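Local coordinates for protein apical membrane antigen AMA1 (PDB 4YIV) that takes part in host cell invasion by Toxoplasma as a component of the moving junction formed between the parasite and the target cell, at residues Glu122-Ser125 with Asn126-Ala129; Pro71-Pro74 with Pro75-Asn78; Val240-Gly244 with Arg245-Tyr249. All blocks are in the same frame, centred on the assembly; numbering follows the deposited sequence.

Within this ectodomain portion of AMA1, followed from the N terminus, contact 2 (71-78) comes first, folding the chain back on itself in the loop between strand 65-68 and helix 87-93. Contact 1 (122-129) then closes a turn between helices 118-122 and 132-141. Contact 3 (240-249) is a hairpin joining strands 236-242 and 245-248. They run in series, none nesting in or crossing another. Contacts 2 and 3 lie on opposite sides of the chain's centre, about 51 Å apart between centres, while contact 1 is about 38 Å from contact 2 and 44 Å from contact 3.

Contact 1: residues Glu122-Ser125 with Asn126-Ala129. With CD (cadmium ion), chain D.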
ATOM      1  N   GLU A 122       5.722 -13.330  18.114  1.00 23.88           N
ATOM      2  CA  GLU A 122       6.674 -14.329  17.668  1.00 27.73           C
ATOM      3  C   GLU A 122       6.644 -15.589  18.582  1.00 27.40           C
ATOM      4  O   GLU A 122       6.863 -16.723  18.123  1.00 28.86           O
ATOM      5  CB  GLU A 122       8.065 -13.671  17.634  1.00 31.63           C
ATOM      6  CG  GLU A 122       9.226 -14.576  17.887  1.00 39.61           C
ATOM      7  CD  GLU A 122      10.499 -13.794  18.162  1.00 39.26           C
ATOM      8  OE1 GLU A 122      10.712 -12.708  17.563  1.00 38.55           O
ATOM      9  OE2 GLU A 122      11.267 -14.288  19.003  1.00 35.14           O
ATOM     10  N   LYS A 123       6.406 -15.380  19.870  1.00 26.26           N
ATOM     11  CA  LYS A 123       6.436 -16.469  20.863  1.00 25.94           C
ATOM     12  C   LYS A 123       5.071 -17.124  21.080  1.00 33.82           C
ATOM     13  O   LYS A 123       4.941 -18.063  21.883  1.00 26.77           O
ATOM     14  CB  LYS A 123       6.990 -15.939  22.185  1.00 27.78           C
ATOM     15  CG  LYS A 123       8.475 -15.588  22.060  1.00 28.66           C
ATOM     16  CD  LYS A 123       8.993 -14.875  23.289  1.00 28.66           C
ATOM     17  CE  LYS A 123      10.415 -14.354  23.073  1.00 29.85           C
ATOM     18  NZ  LYS A 123      11.407 -15.453  22.843  1.00 30.14           N
ATOM     19  N   ASN A 124       4.068 -16.643  20.345  1.00 27.52           N
ATOM     20  CA  ASN A 124       2.699 -17.131  20.493  1.00 26.46           C
ATOM     21  C   ASN A 124       2.475 -18.207  19.447  1.00 30.58           C
ATOM     22  O   ASN A 124       2.464 -17.926  18.261  1.00 26.51           O
ATOM     23  CB  ASN A 124       1.684 -15.988  20.327  1.00 29.36           C
ATOM     24  CG  ASN A 124       0.249 -16.420  20.596  1.00 34.46           C
ATOM     25  OD1 ASN A 124      -0.095 -17.608  20.531  1.00 33.94           O
ATOM     26  ND2 ASN A 124      -0.611 -15.437  20.830  1.00 33.39           N
ATOM     27  N   SER A 125       2.334 -19.446  19.903  1.00 30.20           N
ATOM     28  CA  SER A 125       2.190 -20.598  19.021  1.00 33.37           C
ATOM     29  C   SER A 125       0.923 -20.514  18.142  1.00 31.07           C
ATOM     30  O   SER A 125       0.829 -21.151  17.099  1.00 33.02           O
ATOM     31  CB  SER A 125       2.155 -21.877  19.874  1.00 36.10           C
ATOM     32  OG  SER A 125       2.355 -23.001  19.058  1.00 52.89           O
ATOM     33  N   ASN A 126      -0.055 -19.734  18.585  1.00 32.27           N
ATOM     34  CA  ASN A 126      -1.287 -19.545  17.828  1.00 31.86           C
ATOM     35  C   ASN A 126      -1.116 -18.639  16.592  1.00 34.08           C
ATOM     36  O   ASN A 126      -1.956 -18.649  15.698  1.00 31.10           O
ATOM     37  CB  ASN A 126      -2.364 -18.971  18.737  1.00 34.47           C
ATOM     38  CG  ASN A 126      -2.763 -19.926  19.855  1.00 50.41           C
ATOM     39  OD1 ASN A 126      -2.666 -21.152  19.713  1.00 47.81           O
ATOM     40  ND2 ASN A 126      -3.248 -19.364  20.966  1.00 58.17           N
ATOM     41  N   ILE A 127      -0.044 -17.843  16.567  1.00 30.62           N
ATOM     42  CA  ILE A 127       0.287 -16.993  15.429  1.00 27.84           C
ATOM     43  C   ILE A 127       1.176 -17.769  14.432  1.00 32.03           C
ATOM     44  O   ILE A 127       2.330 -18.083  14.717  1.00 29.49           O
ATOM     45  CB  ILE A 127       1.010 -15.728  15.904  1.00 27.77           C
ATOM     46  CG1 ILE A 127       0.121 -14.967  16.895  1.00 30.46           C
ATOM     47  CG2 ILE A 127       1.426 -14.861  14.730  1.00 32.54           C
ATOM     48  CD1 ILE A 127      -1.064 -14.318  16.281  1.00 32.20           C
ATOM     49  N   LYS A 128       0.634 -18.066  13.262  1.00 26.26           N
ATOM     50  CA  LYS A 128       1.242 -19.009  12.350  1.00 27.75           C
ATOM     51  C   LYS A 128       2.083 -18.329  11.258  1.00 27.53           C
ATOM     52  O   LYS A 128       2.886 -18.969  10.575  1.00 29.56           O
ATOM     53  CB  LYS A 128       0.124 -19.866  11.729  1.00 29.98           C
ATOM     54  CG  LYS A 128      -0.665 -20.698  12.779  1.00 34.40           C
ATOM     55  CD  LYS A 128       0.204 -21.796  13.399  1.00 40.07           C
ATOM     56  CE  LYS A 128      -0.396 -22.417  14.665  1.00 46.82           C
ATOM     57  NZ  LYS A 128      -1.489 -23.361  14.395  1.00 57.25           N
ATOM     58  N   ALA A 129       1.921 -17.023  11.093  1.00 24.75           N
ATOM     59  CA  ALA A 129       2.625 -16.309  10.030  1.00 24.53           C
ATOM     60  C   ALA A 129       4.131 -16.477  10.144  1.00 24.61           C
ATOM     61  O   ALA A 129       4.676 -16.541  11.242  1.00 24.67           O
ATOM     62  CB  ALA A 129       2.289 -14.809  10.060  1.00 23.36           C
TER
HETATM   63 CD    CD D 503      12.894 -12.646  19.411  0.75 26.02          CD
HETATM   64  O   HOH W   1      13.776 -12.098  17.189  1.00 40.57           O
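N124 accepts hydrogen bonds from the backbone N of N126 and of I127 through its side-chain and main-chain oxygens, turning the chain just after helix 118-122. The helix ends at E122, whose carboxylate takes no part in the turn and binds a metal. E122 OE2 binds the cadmium ion at 2.3 Å, and E119, one helical turn earlier, supplies another ligand. Water 1 completes a small ring: it lies 2.5 Å from the cadmium ion and donates a hydrogen bond to E122 OE1, which also makes a long, weak ion pair with R166.

N124 carries the contact. Its CG lies anti to the backbone N (chi1 -175°), which swings the amide forward along the chain, and OD1 accepts a hydrogen bond from N126 N at 2.9 Å. The donor arrives tilted by 34° from the amide plane. The same oxygen packs close to N126 CB at 3.2 Å, and the two asparagine amides are steeply inclined to each other. The main-chain oxygen of N124 is used separately, receiving I127 N at 3.0 Å from above its carbonyl plane. The I127 side chain crosses that of N124 at about a right angle, with CG1 against N124 CB at 3.9 Å; it also touches R135 and E138 of helix 132-141.

At S125 it is the carbonyl that matters. The K128 chain, bent at chi2 and chi4, brings CE to 3.0 Å from S125 O, a close approach by carbon, with the ammonium nitrogen farther away. E138 receives the amides of K128 and A129 on its two carboxylate oxygens, tying the exit of the loop to the next helix. The bond from N126 N to N124 OD1 is that of an Asx turn, nested within the type I beta turn from N124 to I127.

Contact 2: residues Pro71-Pro74 with Pro75-Asn78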
ATOM      1  N   PRO A  71      -4.697  21.436  15.939  1.00 29.96           N
ATOM      2  CA  PRO A  71      -3.974  22.658  16.312  1.00 34.35           C
ATOM      3  C   PRO A  71      -2.529  22.348  16.647  1.00 36.18           C
ATOM      4  O   PRO A  71      -2.270  21.313  17.276  1.00 35.81           O
ATOM      5  CB  PRO A  71      -4.717  23.151  17.561  1.00 32.87           C
ATOM      6  CG  PRO A  71      -6.091  22.605  17.421  1.00 31.87           C
ATOM      7  CD  PRO A  71      -5.918  21.254  16.744  1.00 28.65           C
ATOM      8  N   ASP A  72      -1.610  23.238  16.276  1.00 39.99           N
ATOM      9  CA  ASP A  72      -0.186  23.023  16.551  1.00 42.13           C
ATOM     10  C   ASP A  72       0.207  23.550  17.911  1.00 48.35           C
ATOM     11  O   ASP A  72       0.900  24.567  18.022  1.00 48.77           O
ATOM     12  CB  ASP A  72       0.687  23.690  15.494  1.00 51.44           C
ATOM     13  CG  ASP A  72       0.553  23.045  14.133  1.00 63.48           C
ATOM     14  OD1 ASP A  72       0.394  21.802  14.068  1.00 64.41           O
ATOM     15  OD2 ASP A  72       0.606  23.787  13.124  1.00 71.90           O
ATOM     16  N   ARG A  73      -0.231  22.848  18.944  1.00 42.17           N
ATOM     17  CA  ARG A  73       0.005  23.268  20.306  1.00 42.41           C
ATOM     18  C   ARG A  73      -0.477  22.171  21.253  1.00 44.53           C
ATOM     19  O   ARG A  73      -1.317  21.353  20.868  1.00 40.19           O
ATOM     20  CB  ARG A  73      -0.738  24.566  20.582  1.00 43.38           C
ATOM     21  CG  ARG A  73      -2.214  24.420  20.324  1.00 40.28           C
ATOM     22  CD  ARG A  73      -2.988  25.571  20.859  1.00 43.59           C
ATOM     23  NE  ARG A  73      -4.426  25.444  20.623  1.00 36.00           N
ATOM     24  CZ  ARG A  73      -5.261  24.733  21.380  1.00 37.04           C
ATOM     25  NH1 ARG A  73      -4.812  24.025  22.428  1.00 45.80           N
ATOM     26  NH2 ARG A  73      -6.550  24.703  21.067  1.00 34.77           N
ATOM     27  N   PRO A  74       0.031  22.159  22.500  1.00 46.95           N
ATOM     28  CA  PRO A  74      -0.493  21.199  23.485  1.00 38.01           C
ATOM     29  C   PRO A  74      -1.995  21.354  23.617  1.00 42.58           C
ATOM     30  O   PRO A  74      -2.478  22.481  23.501  1.00 42.37           O
ATOM     31  CB  PRO A  74       0.221  21.589  24.772  1.00 42.40           C
ATOM     32  CG  PRO A  74       1.506  22.241  24.311  1.00 46.78           C
ATOM     33  CD  PRO A  74       1.169  22.940  23.028  1.00 47.64           C
ATOM     34  N   PRO A  75      -2.730  20.256  23.845  1.00 38.07           N
ATOM     35  CA  PRO A  75      -2.239  18.894  24.058  1.00 34.40           C
ATOM     36  C   PRO A  75      -2.097  18.082  22.760  1.00 34.73           C
ATOM     37  O   PRO A  75      -2.018  16.865  22.832  1.00 39.38           O
ATOM     38  CB  PRO A  75      -3.321  18.287  24.949  1.00 36.23           C
ATOM     39  CG  PRO A  75      -4.574  18.934  24.479  1.00 34.48           C
ATOM     40  CD  PRO A  75      -4.185  20.343  24.071  1.00 36.03           C
ATOM     41  N   TYR A  76      -2.033  18.746  21.622  1.00 35.54           N
ATOM     42  CA  TYR A  76      -2.157  18.063  20.339  1.00 35.17           C
ATOM     43  C   TYR A  76      -0.797  17.612  19.815  1.00 36.41           C
ATOM     44  O   TYR A  76       0.157  18.389  19.802  1.00 37.17           O
ATOM     45  CB  TYR A  76      -2.852  18.974  19.310  1.00 29.84           C
ATOM     46  CG  TYR A  76      -4.272  19.283  19.663  1.00 28.25           C
ATOM     47  CD1 TYR A  76      -5.294  18.382  19.394  1.00 29.55           C
ATOM     48  CD2 TYR A  76      -4.606  20.472  20.288  1.00 30.49           C
ATOM     49  CE1 TYR A  76      -6.637  18.651  19.748  1.00 28.56           C
ATOM     50  CE2 TYR A  76      -5.920  20.747  20.661  1.00 27.15           C
ATOM     51  CZ  TYR A  76      -6.932  19.863  20.389  1.00 32.54           C
ATOM     52  OH  TYR A  76      -8.224  20.197  20.758  1.00 29.64           O
ATOM     53  N   ARG A  77      -0.725  16.357  19.362  1.00 35.40           N
ATOM     54  CA  ARG A  77       0.524  15.774  18.879  1.00 34.71           C
ATOM     55  C   ARG A  77       0.591  15.566  17.365  1.00 31.02           C
ATOM     56  O   ARG A  77       1.666  15.322  16.842  1.00 30.33           O
ATOM     57  CB  ARG A  77       0.763  14.441  19.590  1.00 38.31           C
ATOM     58  CG  ARG A  77       0.991  14.602  21.101  1.00 45.54           C
ATOM     59  CD  ARG A  77       2.453  14.847  21.403  1.00 49.20           C
ATOM     60  NE  ARG A  77       2.726  14.698  22.830  1.00 71.55           N
ATOM     61  CZ  ARG A  77       2.654  13.547  23.497  1.00 80.42           C
ATOM     62  NH1 ARG A  77       2.319  12.420  22.873  1.00 78.46           N
ATOM     63  NH2 ARG A  77       2.921  13.520  24.798  1.00 88.20           N
ATOM     64  N   ASN A  78      -0.534  15.716  16.666  1.00 28.81           N
ATOM     65  CA  ASN A  78      -0.623  15.448  15.229  1.00 28.28           C
ATOM     66  C   ASN A  78       0.056  14.139  14.822  1.00 24.05           C
ATOM     67  O   ASN A  78       0.843  14.081  13.875  1.00 26.62           O
ATOM     68  CB  ASN A  78      -0.052  16.628  14.449  1.00 30.24           C
ATOM     69  CG  ASN A  78      -1.077  17.741  14.299  1.00 31.50           C
ATOM     70  OD1 ASN A  78      -2.117  17.552  13.673  1.00 31.52           O
ATOM     71  ND2 ASN A  78      -0.825  18.878  14.935  1.00 32.97           N
TER
HETATM   72  O   HOH W   2      -8.922  23.074  21.815  1.00 32.58           O
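P75 is joined to P74 by a cis peptide bond, at which the chain bends sharply. Its ring lies alongside the R73 side chain, the two pointing the same way, with CD 4.1 Å from R73 NH1; S93 of helix 87-93 touches it as well.

Y76 does most of the packing. Its backbone N donates to R73 O at 2.8 Å, only 16° from the carbonyl plane, and with P74 and the cis P75 at the two central positions this makes a type VIa beta turn, set in the loop between strand 65-68 and helix 87-93. With CG anti to the carbonyl carbon (chi1 -65°), the tyrosine ring is turned back against P71. There P71 CD stands 3.7 Å from the ring centroid, almost on the normal, in a CH-pi contact, while R73 O lies at the ring's edge. The R73 guanidinium meets the ring differently: the planes are 81° apart, so the rim of the tyrosine, at CE2, is presented to a guanidinium face. R73 NH1 also donates to P74 O at 3.0 Å, which limits how freely the group can rotate. Water 2 bridges the two side chains, accepting from R73 NH2 at 3.0 Å and donating to Y76 OH; it sits in the plane of both flat groups. The hydroxyl bonds to P96 O too, so the buried ring is held at its polar end.

N78 ND2 comes within 3.3 Å of OD1 of D72, the centre of an inverse gamma turn, but the angle is too poor for a hydrogen bond and the planes are steeply inclined. Stronger partners lie outside: D72 OD1 pairs with K187, and N78 OD1 accepts from Q70 N.

Contact 3: residues Val240-Gly244 with Arg245-Tyr249; sequences VWKKG and RCLDY
W241 lays its indole over the backbone of R245 across a beta hairpin with a two-residue loop, K243-G244, in which strands 236-242 and 245-248 are joined by a type I' turn from K242 to R245. The packing is tight: W241 CE3 lies 3.3 Å from R245 C, and the R245 oxygen and G244 C sit over the same face toward the rim. The indole reaches this place because CG is anti to the backbone N (chi1 -168°), and its CE3 also meets C246 CB at 4.0 Å.

Four backbone bonds hold the strands in antiparallel register. V240 N donates to L247 O at 2.8 Å and L247 N returns the bond to V240 O; nearer the turn, K242 and R245 form a second reciprocal pair. K243 and G244 supply the left-handed backbone conformations that the I' turn needs.

V240, K242, R245 and L247 lie on the face of the hairpin opposite W241 and C246. L247 CD1 meets K242 CE at 4.0 Å, while V240 CG1 touches the edge of the Y249 ring.

Farther out, C322 forms a disulfide with C246, tying strand 245-248 to strand 322-326 on the far side of strand 236-242. D321 accepts the amide of W241 and Q384 that of C246. The extended R245 chain reaches a set of partners: NE pairs with D377, NH2 with E251, and NH1 bonds to S397 OG. These restrain the guanidinium, and L247 CD2 sits over the centre of one of its faces, 3.2 Å above the plane.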
ATOM      1  N   VAL A 240       2.522  -2.941 -21.220  1.00 32.59           N
ATOM      2  CA  VAL A 240       1.419  -3.807 -21.618  1.00 31.73           C
ATOM      3  C   VAL A 240       1.703  -4.449 -22.982  1.00 34.59           C
ATOM      4  O   VAL A 240       2.187  -3.792 -23.904  1.00 37.22           O
ATOM      5  CB  VAL A 240       0.091  -3.036 -21.704  1.00 35.01           C
ATOM      6  CG1 VAL A 240      -0.244  -2.420 -20.343  1.00 31.74           C
ATOM      7  CG2 VAL A 240       0.189  -1.954 -22.752  1.00 39.67           C
ATOM      8  N   TRP A 241       1.383  -5.727 -23.098  1.00 36.71           N
ATOM      9  CA  TRP A 241       1.658  -6.465 -24.328  1.00 44.87           C
ATOM     10  C   TRP A 241       0.610  -6.118 -25.380  1.00 41.96           C
ATOM     11  O   TRP A 241      -0.573  -6.424 -25.214  1.00 37.93           O
ATOM     12  CB  TRP A 241       1.670  -7.970 -24.060  1.00 43.86           C
ATOM     13  CG  TRP A 241       2.224  -8.776 -25.218  1.00 48.01           C
ATOM     14  CD1 TRP A 241       1.514  -9.558 -26.096  1.00 48.04           C
ATOM     15  CD2 TRP A 241       3.595  -8.864 -25.623  1.00 45.59           C
ATOM     16  NE1 TRP A 241       2.363 -10.123 -27.016  1.00 47.90           N
ATOM     17  CE2 TRP A 241       3.645  -9.713 -26.749  1.00 46.77           C
ATOM     18  CE3 TRP A 241       4.789  -8.310 -25.143  1.00 46.66           C
ATOM     19  CZ2 TRP A 241       4.838 -10.024 -27.394  1.00 46.23           C
ATOM     20  CZ3 TRP A 241       5.976  -8.617 -25.787  1.00 48.54           C
ATOM     21  CH2 TRP A 241       5.991  -9.465 -26.900  1.00 52.51           C
ATOM     22  N   LYS A 242       1.054  -5.468 -26.454  1.00 43.58           N
ATOM     23  CA  LYS A 242       0.167  -5.067 -27.541  1.00 47.98           C
ATOM     24  C   LYS A 242       0.871  -5.155 -28.897  1.00 50.31           C
ATOM     25  O   LYS A 242       2.039  -4.767 -29.028  1.00 46.50           O
ATOM     26  CB  LYS A 242      -0.351  -3.646 -27.303  1.00 52.28           C
ATOM     27  CG  LYS A 242      -1.651  -3.585 -26.477  1.00 55.83           C
ATOM     28  CD  LYS A 242      -1.990  -2.168 -25.979  1.00 62.46           C
ATOM     29  CE  LYS A 242      -1.912  -1.086 -27.077  1.00 77.03           C
ATOM     30  NZ  LYS A 242      -2.848  -1.276 -28.226  1.00 79.34           N
ATOM     31  N   LYS A 243       0.156  -5.678 -29.897  1.00 57.76           N
ATOM     32  CA  LYS A 243       0.706  -5.813 -31.251  1.00 54.76           C
ATOM     33  C   LYS A 243       2.048  -6.539 -31.227  1.00 54.03           C
ATOM     34  O   LYS A 243       3.054  -6.045 -31.753  1.00 56.24           O
ATOM     35  CB  LYS A 243       0.861  -4.435 -31.896  1.00 60.75           C
ATOM     36  CG  LYS A 243      -0.452  -3.662 -32.022  1.00 71.41           C
ATOM     37  CD  LYS A 243      -0.230  -2.187 -32.420  1.00 88.18           C
ATOM     38  CE  LYS A 243       0.266  -1.324 -31.240  1.00 83.84           C
ATOM     39  NZ  LYS A 243       0.762   0.038 -31.643  1.00 78.38           N
ATOM     40  N   GLY A 244       2.063  -7.693 -30.569  1.00 46.50           N
ATOM     41  CA  GLY A 244       3.249  -8.516 -30.482  1.00 46.28           C
ATOM     42  C   GLY A 244       4.484  -7.874 -29.885  1.00 55.04           C
ATOM     43  O   GLY A 244       5.591  -8.338 -30.153  1.00 55.11           O
ATOM     44  N   ARG A 245       4.335  -6.825 -29.078  1.00 50.35           N
ATOM     45  CA  ARG A 245       5.497  -6.320 -28.343  1.00 49.74           C
ATOM     46  C   ARG A 245       5.106  -5.658 -27.019  1.00 50.81           C
ATOM     47  O   ARG A 245       3.923  -5.518 -26.709  1.00 43.41           O
ATOM     48  CB  ARG A 245       6.303  -5.348 -29.205  1.00 48.62           C
ATOM     49  CG  ARG A 245       5.569  -4.129 -29.677  1.00 51.01           C
ATOM     50  CD  ARG A 245       6.509  -3.230 -30.474  1.00 55.51           C
ATOM     51  NE  ARG A 245       5.899  -1.936 -30.792  1.00 55.99           N
ATOM     52  CZ  ARG A 245       6.198  -0.780 -30.195  1.00 62.25           C
ATOM     53  NH1 ARG A 245       7.122  -0.721 -29.243  1.00 61.78           N
ATOM     54  NH2 ARG A 245       5.572   0.334 -30.552  1.00 61.22           N
ATOM     55  N   CYS A 246       6.105  -5.273 -26.232  1.00 46.11           N
ATOM     56  CA  CYS A 246       5.816  -4.688 -24.926  1.00 45.37           C
ATOM     57  C   CYS A 246       5.862  -3.186 -25.051  1.00 39.17           C
ATOM     58  O   CYS A 246       6.907  -2.605 -25.363  1.00 41.47           O
ATOM     59  CB  CYS A 246       6.796  -5.156 -23.839  1.00 50.04           C
ATOM     60  SG  CYS A 246       6.283  -4.536 -22.181  1.00 41.74           S
ATOM     61  N   LEU A 247       4.712  -2.555 -24.833  1.00 38.98           N
ATOM     62  CA  LEU A 247       4.643  -1.093 -24.846  1.00 36.12           C
ATOM     63  C   LEU A 247       4.712  -0.571 -23.411  1.00 33.14           C
ATOM     64  O   LEU A 247       3.807  -0.827 -22.601  1.00 29.82           O
ATOM     65  CB  LEU A 247       3.358  -0.593 -25.497  1.00 41.11           C
ATOM     66  CG  LEU A 247       2.934  -1.102 -26.881  1.00 47.99           C
ATOM     67  CD1 LEU A 247       1.980  -0.122 -27.501  1.00 41.75           C
ATOM     68  CD2 LEU A 247       4.103  -1.294 -27.771  1.00 48.13           C
ATOM     69  N   ASP A 248       5.764   0.162 -23.091  1.00 35.05           N
ATOM     70  CA  ASP A 248       5.803   0.756 -21.771  1.00 35.08           C
ATOM     71  C   ASP A 248       4.792   1.889 -21.769  1.00 35.82           C
ATOM     72  O   ASP A 248       4.322   2.302 -22.822  1.00 34.28           O
ATOM     73  CB  ASP A 248       7.188   1.249 -21.377  1.00 31.31           C
ATOM     74  CG  ASP A 248       7.657   2.468 -22.166  1.00 39.16           C
ATOM     75  OD1 ASP A 248       7.140   3.591 -21.954  1.00 41.38           O
ATOM     76  OD2 ASP A 248       8.613   2.319 -22.954  1.00 47.46           O
ATOM     77  N   TYR A 249       4.478   2.399 -20.580  1.00 32.68           N
ATOM     78  CA  TYR A 249       3.368   3.319 -20.448  1.00 31.67           C
ATOM     79  C   TYR A 249       3.508   4.595 -21.288  1.00 31.86           C
ATOM     80  O   TYR A 249       2.498   5.202 -21.644  1.00 32.87           O
ATOM     81  CB  TYR A 249       3.189   3.705 -18.994  1.00 26.58           C
ATOM     82  CG  TYR A 249       2.727   2.613 -18.052  1.00 24.84           C
ATOM     83  CD1 TYR A 249       2.011   1.508 -18.494  1.00 23.80           C
ATOM     84  CD2 TYR A 249       2.982   2.730 -16.685  1.00 26.24           C
ATOM     85  CE1 TYR A 249       1.595   0.551 -17.628  1.00 27.68           C
ATOM     86  CE2 TYR A 249       2.554   1.781 -15.812  1.00 25.24           C
ATOM     87  CZ  TYR A 249       1.880   0.699 -16.271  1.00 28.11           C
ATOM     88  OH  TYR A 249       1.461  -0.223 -15.349  1.00 27.73           O
TER